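Side-chain contacts in exopolygalacturonase (Yersinia enterocolitica, PDB 2UVF), which probably hydrolyses the polygalacturonic acid of pectin from a chain end, as a family 28 glycoside hydrolase of the periplasm: residues A[229-232]-A[238-241]; A[231-236]-A[441-446]; A[318-323]-A[327-332]. One frame throughout, in Å; residues are numbered along the deposited sequence.

In the fold
Coming from the N terminus, past the fibronectin type III domain and the first coils of the parallel beta-helix, the chain reaches contact 1, which closes a short hairpin between strands 228-230 and 240-241. Contact 2 starts from the same stretch, sharing Arg231 and Leu232, but reaches some 200 residues ahead to the loop 441-446, so the hairpin tip meets a much later coil beside the sugar site; both contacts touch the galacturonate of chain C. Contact 3 lies within that long excursion and brackets the short helix 322-328, joining the link before it to the residues after it. It returns to contact 1 where Arg329 NH1 meets Glu239 O, joining the end of this helical region to the hairpin.

Contact 1 of 3, residues A[229-232]-A[238-241]; sequences GYRL and IERP. With ADA (alpha-D-galactopyranuronic acid), chain C; SO4 (sulfate ion), chain D.
Tyr230 holds its CG between the backbone N and the carbonyl carbon (chi1 71°), and this swings the phenol ring across the stem of Arg240, whose chain runs extended from CG to NE. Arg240 CB sits over one face of the ring, near the rim, in a CH-pi contact, 4.3 Å from the centroid of the Tyr230 ring. Ring and guanidinium planes stand almost perpendicular, 86° apart. The phenol oxygen comes to the guanidinium edge, near its plane, where Arg240 NH1 gives Tyr230 OH a weak hydrogen bond of 3.3 Å. Beyond it comes the sugar: Arg240 NH1 donates to O6A of the chain C galacturonate at 2.8 Å, while NH2 bonds both O6A and O6B. Three bonds thus grip the carboxylate, a fitting way to recognise a uronic acid.

The backbones form a classic beta bulge. Gly229 N and Tyr230 N both donate to Arg240 O, and Arg240 N answers to Tyr230 O at 2.9 Å. At the outer end, Glu239 bends at chi2 and its OE1 makes a salt bridge of 2.9 Å with Arg231 NH1. Arg231 N holds a sulfate, probably from the crystallisation liquor.

This small hairpin rests on the beta-helix through Tyr230 and Leu232, which both pack on Met358 and Leu360 of strand 357-360, Tyr230 reaching also Thr335 and Arg337 of strand 334-339, while Ile238 leans on helix 322-328.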
loop_
_atom_site.group_PDB
_atom_site.type_symbol
_atom_site.label_atom_id
_atom_site.label_comp_id
_atom_site.label_asym_id
_atom_site.label_seq_id
_atom_site.Cartn_x
_atom_site.Cartn_y
_atom_site.Cartn_z
ATOM N N GLY A 229 -1.471 -15.608 17.269
ATOM C CA GLY A 229 -0.581 -14.652 16.619
ATOM C C GLY A 229 -0.417 -13.322 17.306
ATOM O O GLY A 229 0.686 -12.990 17.714
ATOM N N TYR A 230 -1.496 -12.545 17.418
ATOM C CA TYR A 230 -1.417 -11.167 17.920
ATOM C C TYR A 230 -2.807 -10.587 18.169
ATOM O O TYR A 230 -3.798 -11.111 17.658
ATOM C CB TYR A 230 -0.669 -10.269 16.898
ATOM C CG TYR A 230 -1.466 -9.984 15.634
ATOM C CD1 TYR A 230 -2.127 -8.767 15.466
ATOM C CD2 TYR A 230 -1.579 -10.940 14.622
ATOM C CE1 TYR A 230 -2.889 -8.507 14.315
ATOM C CE2 TYR A 230 -2.317 -10.692 13.487
ATOM C CZ TYR A 230 -2.972 -9.474 13.331
ATOM O OH TYR A 230 -3.713 -9.224 12.190
ATOM N N ARG A 231 -2.872 -9.503 18.930
ATOM C CA ARG A 231 -4.044 -8.651 18.979
ATOM C C ARG A 231 -3.685 -7.341 18.273
ATOM O O ARG A 231 -2.629 -6.773 18.526
ATOM C CB ARG A 231 -4.456 -8.379 20.426
ATOM C CG ARG A 231 -5.147 -9.540 21.122
ATOM C CD ARG A 231 -5.102 -9.388 22.649
ATOM N NE ARG A 231 -6.152 -10.164 23.313
ATOM C CZ ARG A 231 -6.049 -11.450 23.649
ATOM N NH1 ARG A 231 -4.946 -12.144 23.377
ATOM N NH2 ARG A 231 -7.065 -12.053 24.250
ATOM N N LEU A 232 -4.564 -6.873 17.386
ATOM C CA LEU A 232 -4.308 -5.689 16.567
ATOM C C LEU A 232 -3.925 -4.462 17.396
ATOM O O LEU A 232 -2.889 -3.827 17.146
ATOM C CB LEU A 232 -5.516 -5.376 15.671
ATOM C CG LEU A 232 -5.341 -4.381 14.515
ATOM C CD1 LEU A 232 -4.401 -4.951 13.468
ATOM C CD2 LEU A 232 -6.700 -4.087 13.911
ATOM N N ILE A 238 -10.131 -9.843 20.871
ATOM C CA ILE A 238 -10.070 -11.129 20.183
ATOM C C ILE A 238 -8.680 -11.352 19.558
ATOM O O ILE A 238 -8.191 -10.538 18.757
ATOM C CB ILE A 238 -11.247 -11.268 19.156
ATOM C CG1 ILE A 238 -12.596 -11.067 19.871
ATOM C CG2 ILE A 238 -11.180 -12.602 18.394
ATOM C CD1 ILE A 238 -13.774 -10.766 18.957
ATOM N N GLU A 239 -8.039 -12.446 19.962
ATOM C CA GLU A 239 -6.727 -12.843 19.462
ATOM C C GLU A 239 -6.844 -13.387 18.036
ATOM O O GLU A 239 -7.770 -14.144 17.723
ATOM C CB GLU A 239 -6.128 -13.905 20.397
ATOM C CG GLU A 239 -4.801 -14.545 19.970
ATOM C CD GLU A 239 -3.562 -13.778 20.393
ATOM O OE1 GLU A 239 -3.671 -12.629 20.868
ATOM O OE2 GLU A 239 -2.455 -14.330 20.240
ATOM N N ARG A 240 -5.895 -13.002 17.184
ATOM C CA ARG A 240 -5.906 -13.413 15.781
ATOM C C ARG A 240 -4.826 -14.465 15.543
ATOM O O ARG A 240 -3.814 -14.487 16.250
ATOM C CB ARG A 240 -5.696 -12.191 14.879
ATOM C CG ARG A 240 -6.875 -11.260 14.865
ATOM C CD ARG A 240 -6.562 -9.998 14.111
ATOM N NE ARG A 240 -7.775 -9.265 13.775
ATOM C CZ ARG A 240 -7.833 -8.263 12.902
ATOM N NH1 ARG A 240 -6.747 -7.854 12.256
ATOM N NH2 ARG A 240 -8.986 -7.674 12.670
ATOM N N PRO A 241 -5.023 -15.347 14.552
ATOM C CA PRO A 241 -3.952 -16.294 14.360
ATOM C C PRO A 241 -2.733 -15.634 13.714
ATOM O O PRO A 241 -2.812 -14.478 13.258
ATOM C CB PRO A 241 -4.570 -17.331 13.425
ATOM C CG PRO A 241 -5.583 -16.592 12.648
ATOM C CD PRO A 241 -6.125 -15.554 13.593
HETATM C C1 ADA C . -9.791 -1.829 9.013
HETATM C C2 ADA C . -8.448 -1.091 8.834
HETATM C C3 ADA C . -7.413 -2.121 8.341
HETATM C C4 ADA C . -7.278 -3.285 9.371
HETATM C C5 ADA C . -8.656 -3.951 9.583
HETATM C C6 ADA C . -8.763 -5.121 10.600
HETATM O O2 ADA C . -8.577 0.023 7.930
HETATM O O3 ADA C . -6.160 -1.495 8.078
HETATM O O4 ADA C . -6.750 -2.822 10.619
HETATM O O5 ADA C . -9.668 -2.959 9.936
HETATM O O6B ADA C . -9.700 -5.054 11.426
HETATM O O6A ADA C . -7.937 -6.064 10.537
HETATM S S SO4 D . -0.158 -9.766 21.856
HETATM O O1 SO4 D . 0.288 -11.021 21.246
HETATM O O2 SO4 D . -0.872 -8.906 20.896
HETATM O O3 SO4 D . -1.066 -10.065 22.972
HETATM O O4 SO4 D . 1.044 -9.093 22.364
HETATM O O HOH W 1 -7.571 -8.262 17.284
#

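Contact 2 of 3, residues A[231-236]-A[441-446]; sequences RLYPYS and GSHTGA. With ADA (alpha-D-galactopyranuronic acid), chain C; ADA (alpha-D-galactopyranuronic acid), chain B; SO4 (sulfate ion), chain D.
Tyr233 OH and His443 ND1 lie 2.8 Å apart in a hydrogen bond in which either atom could be the donor. It lies beside the sugar site of the parallel beta-helix, joining the tip of the 228-241 hairpin to the loop that follows strand 438-441. The nitrogen meets the tyrosine at its ring edge, near the plane, and the hydroxyl likewise comes to the edge of the imidazole. The two rings are neither stacked nor edge-to-face: their planes are 60° apart.

The tyrosine is held flat from both sides. Leu232 CG lies 3.8 Å above the plane of the Tyr233 ring, over its centre, and the hydroxyl of Tyr235 covers the rim of the opposite face. Behind it, a type I turn from Tyr233 to Ser236 is closed by Ser236 N donating to Tyr233 O at 3.0 Å, with a weak bond from Tyr233 N to Ser236 OG.

His443 is the centre of an inverse gamma turn. Its CG stands anti to the carbonyl carbon (chi1 -68°), presenting one imidazole face to the chain C galacturonate. The phenol bond probably helps fix the rotation of this ring. Leu232 CD2 closes in at the imidazole edge, 4.2 Å from His443 CE1. Over the face, the sugar's C1 sits toward the rim, and His443 CE1 comes within 3.2 Å of the ring oxygen O5 of that galacturonate.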
loop_
_atom_site.group_PDB
_atom_site.type_symbol
_atom_site.label_atom_id
_atom_site.label_comp_id
_atom_site.label_asym_id
_atom_site.label_seq_id
_atom_site.Cartn_x
_atom_site.Cartn_y
_atom_site.Cartn_z
ATOM N N ARG A 231 -2.872 -9.503 18.930
ATOM C CA ARG A 231 -4.044 -8.651 18.979
ATOM C C ARG A 231 -3.685 -7.341 18.273
ATOM O O ARG A 231 -2.629 -6.773 18.526
ATOM C CB ARG A 231 -4.456 -8.379 20.426
ATOM C CG ARG A 231 -5.147 -9.540 21.122
ATOM C CD ARG A 231 -5.102 -9.388 22.649
ATOM N NE ARG A 231 -6.152 -10.164 23.313
ATOM C CZ ARG A 231 -6.049 -11.450 23.649
ATOM N NH1 ARG A 231 -4.946 -12.144 23.377
ATOM N NH2 ARG A 231 -7.065 -12.053 24.250
ATOM N N LEU A 232 -4.564 -6.873 17.386
ATOM C CA LEU A 232 -4.308 -5.689 16.567
ATOM C C LEU A 232 -3.925 -4.462 17.396
ATOM O O LEU A 232 -2.889 -3.827 17.146
ATOM C CB LEU A 232 -5.516 -5.376 15.671
ATOM C CG LEU A 232 -5.341 -4.381 14.515
ATOM C CD1 LEU A 232 -4.401 -4.951 13.468
ATOM C CD2 LEU A 232 -6.700 -4.087 13.911
ATOM N N TYR A 233 -4.760 -4.133 18.375
ATOM C CA TYR A 233 -4.499 -3.005 19.265
ATOM C C TYR A 233 -4.373 -3.503 20.711
ATOM O O TYR A 233 -4.773 -4.638 21.002
ATOM C CB TYR A 233 -5.569 -1.922 19.105
ATOM C CG TYR A 233 -5.695 -1.427 17.675
ATOM C CD1 TYR A 233 -4.580 -0.955 16.974
ATOM C CD2 TYR A 233 -6.918 -1.456 17.018
ATOM C CE1 TYR A 233 -4.690 -0.518 15.669
ATOM C CE2 TYR A 233 -7.035 -1.034 15.713
ATOM C CZ TYR A 233 -5.915 -0.568 15.035
ATOM O OH TYR A 233 -6.044 -0.146 13.722
ATOM N N PRO A 234 -3.761 -2.693 21.606
ATOM C CA PRO A 234 -3.683 -3.116 23.021
ATOM C C PRO A 234 -5.063 -3.431 23.615
ATOM O O PRO A 234 -5.178 -4.299 24.479
ATOM C CB PRO A 234 -3.030 -1.912 23.730
ATOM C CG PRO A 234 -3.117 -0.756 22.753
ATOM C CD PRO A 234 -3.091 -1.394 21.380
ATOM N N TYR A 235 -6.091 -2.748 23.105
ATOM C CA TYR A 235 -7.475 -2.843 23.565
ATOM C C TYR A 235 -8.332 -3.763 22.701
ATOM O O TYR A 235 -9.574 -3.727 22.791
ATOM C CB TYR A 235 -8.110 -1.444 23.574
ATOM C CG TYR A 235 -7.748 -0.585 22.370
ATOM C CD1 TYR A 235 -8.575 -0.537 21.228
ATOM C CD2 TYR A 235 -6.580 0.189 22.373
ATOM C CE1 TYR A 235 -8.239 0.259 20.116
ATOM C CE2 TYR A 235 -6.230 0.995 21.263
ATOM C CZ TYR A 235 -7.068 1.027 20.148
ATOM O OH TYR A 235 -6.708 1.805 19.072
ATOM N N SER A 236 -7.678 -4.553 21.846
ATOM C CA SER A 236 -8.391 -5.501 20.979
ATOM C C SER A 236 -8.582 -6.801 21.743
ATOM O O SER A 236 -7.609 -7.399 22.203
ATOM C CB SER A 236 -7.643 -5.732 19.654
ATOM O OG SER A 236 -7.818 -4.631 18.769
ATOM N N GLY A 441 -8.553 5.932 6.876
ATOM C CA GLY A 441 -8.287 4.515 6.753
ATOM C C GLY A 441 -9.537 3.894 7.352
ATOM O O GLY A 441 -9.790 2.720 7.177
ATOM N N SER A 442 -10.323 4.750 8.017
ATOM C CA SER A 442 -11.464 4.439 8.941
ATOM C C SER A 442 -10.992 4.313 10.383
ATOM O O SER A 442 -11.535 4.975 11.260
ATOM C CB SER A 442 -12.337 3.253 8.537
ATOM O OG SER A 442 -12.924 2.655 9.687
ATOM N N HIS A 443 -9.975 3.483 10.608
ATOM C CA HIS A 443 -9.223 3.483 11.877
ATOM C C HIS A 443 -8.320 4.725 11.925
ATOM O O HIS A 443 -7.171 4.667 11.505
ATOM C CB HIS A 443 -8.382 2.196 12.042
ATOM C CG HIS A 443 -9.190 0.943 12.229
ATOM N ND1 HIS A 443 -8.590 -0.283 12.493
ATOM C CD2 HIS A 443 -10.543 0.724 12.218
ATOM C CE1 HIS A 443 -9.535 -1.202 12.623
ATOM N NE2 HIS A 443 -10.730 -0.618 12.463
ATOM N N THR A 444 -8.851 5.846 12.415
ATOM C CA THR A 444 -8.101 7.120 12.434
ATOM C C THR A 444 -7.702 7.627 13.837
ATOM O O THR A 444 -7.209 8.761 13.984
ATOM C CB THR A 444 -8.846 8.233 11.672
ATOM O OG1 THR A 444 -10.163 8.369 12.208
ATOM C CG2 THR A 444 -8.941 7.907 10.183
ATOM N N GLY A 445 -7.891 6.766 14.840
ATOM C CA GLY A 445 -7.615 7.042 16.260
ATOM C C GLY A 445 -6.421 7.891 16.669
ATOM O O GLY A 445 -6.596 8.987 17.185
ATOM N N ALA A 446 -5.209 7.388 16.481
ATOM C CA ALA A 446 -4.008 8.137 16.885
ATOM C C ALA A 446 -3.563 9.211 15.877
ATOM O O ALA A 446 -2.518 9.845 16.062
ATOM C CB ALA A 446 -2.845 7.184 17.207
HETATM C C1 ADA C . -9.791 -1.829 9.013
HETATM C C2 ADA C . -8.448 -1.091 8.834
HETATM C C3 ADA C . -7.413 -2.121 8.341
HETATM C C4 ADA C . -7.278 -3.285 9.371
HETATM C C5 ADA C . -8.656 -3.951 9.583
HETATM C C6 ADA C . -8.763 -5.121 10.600
HETATM O O2 ADA C . -8.577 0.023 7.930
HETATM O O3 ADA C . -6.160 -1.495 8.078
HETATM O O4 ADA C . -6.750 -2.822 10.619
HETATM O O5 ADA C . -9.668 -2.959 9.936
HETATM O O6B ADA C . -9.700 -5.054 11.426
HETATM O O6A ADA C . -7.937 -6.064 10.537
HETATM C C1 ADA B . -11.645 -2.863 4.632
HETATM C C2 ADA B . -10.637 -3.711 5.436
HETATM C C3 ADA B . -11.367 -4.173 6.717
HETATM C C4 ADA B . -11.479 -2.925 7.609
HETATM C C5 ADA B . -12.377 -1.931 6.850
HETATM C C6 ADA B . -12.506 -0.597 7.621
HETATM O O1 ADA B . -12.892 -3.561 4.345
HETATM O O2 ADA B . -10.098 -4.780 4.692
HETATM O O3 ADA B . -10.739 -5.307 7.365
HETATM O O4 ADA B . -10.163 -2.323 7.704
HETATM O O5 ADA B . -11.896 -1.684 5.457
HETATM O O6B ADA B . -11.610 0.269 7.454
HETATM O O6A ADA B . -13.505 -0.446 8.370
HETATM S S SO4 D . -0.158 -9.766 21.856
HETATM O O1 SO4 D . 0.288 -11.021 21.246
HETATM O O2 SO4 D . -0.872 -8.906 20.896
HETATM O O3 SO4 D . -1.066 -10.065 22.972
HETATM O O4 SO4 D . 1.044 -9.093 22.364
#

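Contact 3 of 3, residues A[318-323]-A[327-332]; sequences DGMDLK and GQRRSS
Nonpolar packing between Met320 and Arg329 makes the side-chain part of this contact. The two chains cross at about a right angle, with the thioether end of the methionine set against the aliphatic stem of the arginine. Met320 CE lies only 3.3 Å from Arg329 CD, tight for two carbons, and Met320 SD is 3.5 Å from Arg329 CG. Arg329 is folded rather than stretched, bent at both chi2 (-74°) and chi3 (-49°), which brings CG against the sulfur and CD against the methyl. The methyl also nears the guanidinium, obliquely.

Backbone hydrogen bonding adds a second link, this time inside helix 322-328. Gly327 N donates to Lys323 O at 3.0 Å with an N-H...O angle of 150°, the ordinary bond four residues along an alpha helix. The helix has a clear beginning: Asp321 is its N-cap, and Asp321 OD1 accepts from Asn324 N. Just before it, Gly319, with positive phi, ends helix 307-317 in a Schellman motif. Residues 319-321 link the two helices, and Met320 sits in that link, its side chain directed toward Arg329.

Polar contacts of the 327-332 segment lead to other parts of the fold. The guanidinium end of Arg329 is engaged by the hairpin, its NH1 donating to Glu239 O. The following residue, Arg330, donates from NH2 to Asn379 OD1, a residue of the glycan pocket, and makes a cation-pi contact with Tyr326.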
loop_
_atom_site.group_PDB
_atom_site.type_symbol
_atom_site.label_atom_id
_atom_site.label_comp_id
_atom_site.label_asym_id
_atom_site.label_seq_id
_atom_site.Cartn_x
_atom_site.Cartn_y
_atom_site.Cartn_z
ATOM N N ASP A 318 -15.441 -23.961 18.135
ATOM C CA ASP A 318 -14.813 -23.499 19.373
ATOM C C ASP A 318 -15.611 -22.439 20.131
ATOM O O ASP A 318 -15.224 -22.040 21.232
ATOM C CB ASP A 318 -13.426 -22.925 19.079
ATOM C CG ASP A 318 -12.447 -23.966 18.638
ATOM O OD1 ASP A 318 -12.843 -25.146 18.477
ATOM O OD2 ASP A 318 -11.274 -23.602 18.436
ATOM N N GLY A 319 -16.700 -21.966 19.545
ATOM C CA GLY A 319 -17.635 -21.140 20.279
ATOM C C GLY A 319 -17.977 -19.783 19.717
ATOM O O GLY A 319 -18.970 -19.189 20.141
ATOM N N MET A 320 -17.176 -19.295 18.763
ATOM C CA MET A 320 -17.388 -17.967 18.154
ATOM C C MET A 320 -18.624 -17.972 17.305
ATOM O O MET A 320 -18.939 -18.987 16.703
ATOM C CB MET A 320 -16.228 -17.596 17.243
ATOM C CG MET A 320 -14.900 -17.462 17.919
ATOM S SD MET A 320 -13.819 -16.238 17.110
ATOM C CE MET A 320 -12.458 -16.380 18.260
ATOM N N ASP A 321 -19.331 -16.849 17.226
ATOM C CA ASP A 321 -20.311 -16.769 16.162
ATOM C C ASP A 321 -19.578 -16.583 14.829
ATOM O O ASP A 321 -18.374 -16.281 14.809
ATOM C CB ASP A 321 -21.433 -15.739 16.415
ATOM C CG ASP A 321 -20.930 -14.321 16.667
ATOM O OD1 ASP A 321 -19.979 -13.864 16.007
ATOM O OD2 ASP A 321 -21.535 -13.634 17.530
ATOM N N LEU A 322 -20.301 -16.797 13.737
ATOM C CA LEU A 322 -19.794 -16.612 12.385
ATOM C C LEU A 322 -19.219 -15.224 12.141
ATOM O O LEU A 322 -18.086 -15.118 11.641
ATOM C CB LEU A 322 -20.905 -16.896 11.380
ATOM C CG LEU A 322 -20.560 -17.042 9.901
ATOM C CD1 LEU A 322 -19.602 -18.168 9.734
ATOM C CD2 LEU A 322 -21.838 -17.331 9.143
ATOM N N LYS A 323 -19.971 -14.169 12.498
ATOM C CA LYS A 323 -19.503 -12.795 12.296
ATOM C C LYS A 323 -18.058 -12.606 12.791
ATOM O O LYS A 323 -17.194 -12.174 12.022
ATOM C CB LYS A 323 -20.443 -11.750 12.908
ATOM C CG LYS A 323 -19.793 -10.348 13.024
ATOM C CD LYS A 323 -20.767 -9.223 13.368
ATOM C CE LYS A 323 -20.034 -8.003 13.949
ATOM N NZ LYS A 323 -19.498 -8.255 15.334
ATOM N N GLY A 327 -14.504 -12.395 10.729
ATOM C CA GLY A 327 -13.835 -11.107 10.898
ATOM C C GLY A 327 -12.473 -11.114 11.576
ATOM O O GLY A 327 -11.668 -10.178 11.386
ATOM N N GLN A 328 -12.191 -12.153 12.367
ATOM C CA GLN A 328 -10.985 -12.147 13.202
ATOM C C GLN A 328 -10.039 -13.337 13.036
ATOM O O GLN A 328 -8.853 -13.234 13.321
ATOM C CB GLN A 328 -11.355 -11.976 14.699
ATOM C CG GLN A 328 -12.270 -10.799 15.035
ATOM C CD GLN A 328 -11.710 -9.438 14.595
ATOM O OE1 GLN A 328 -12.457 -8.537 14.280
ATOM N NE2 GLN A 328 -10.410 -9.302 14.579
ATOM N N ARG A 329 -10.557 -14.457 12.564
ATOM C CA ARG A 329 -9.826 -15.715 12.680
ATOM C C ARG A 329 -9.220 -16.281 11.382
ATOM O O ARG A 329 -8.646 -17.368 11.393
ATOM C CB ARG A 329 -10.689 -16.769 13.403
ATOM C CG ARG A 329 -11.259 -16.327 14.773
ATOM C CD ARG A 329 -10.199 -16.302 15.843
ATOM N NE ARG A 329 -9.452 -17.555 15.826
ATOM C CZ ARG A 329 -8.208 -17.694 16.264
ATOM N NH1 ARG A 329 -7.543 -16.648 16.764
ATOM N NH2 ARG A 329 -7.623 -18.890 16.198
ATOM N N ARG A 330 -9.306 -15.541 10.277
ATOM C CA ARG A 330 -8.572 -15.926 9.042
ATOM C C ARG A 330 -7.162 -15.352 9.097
ATOM O O ARG A 330 -6.988 -14.208 9.497
ATOM C CB ARG A 330 -9.281 -15.389 7.802
ATOM C CG ARG A 330 -10.719 -15.802 7.686
ATOM C CD ARG A 330 -11.358 -15.228 6.447
ATOM N NE ARG A 330 -11.971 -13.922 6.669
ATOM C CZ ARG A 330 -11.960 -12.927 5.782
ATOM N NH1 ARG A 330 -11.323 -13.066 4.614
ATOM N NH2 ARG A 330 -12.562 -11.788 6.068
ATOM N N SER A 331 -6.165 -16.148 8.718
ATOM C CA SER A 331 -4.773 -15.691 8.667
ATOM C C SER A 331 -4.493 -14.708 7.516
ATOM O O SER A 331 -4.745 -15.008 6.346
ATOM C CB SER A 331 -3.819 -16.887 8.529
ATOM O OG SER A 331 -3.521 -17.510 9.784
ATOM N N SER A 332 -3.970 -13.536 7.867
ATOM C CA SER A 332 -3.405 -12.605 6.891
ATOM C C SER A 332 -2.150 -13.198 6.271
ATOM O O SER A 332 -1.609 -14.205 6.761
ATOM C CB SER A 332 -3.065 -11.273 7.556
ATOM O OG SER A 332 -4.252 -10.577 7.826
#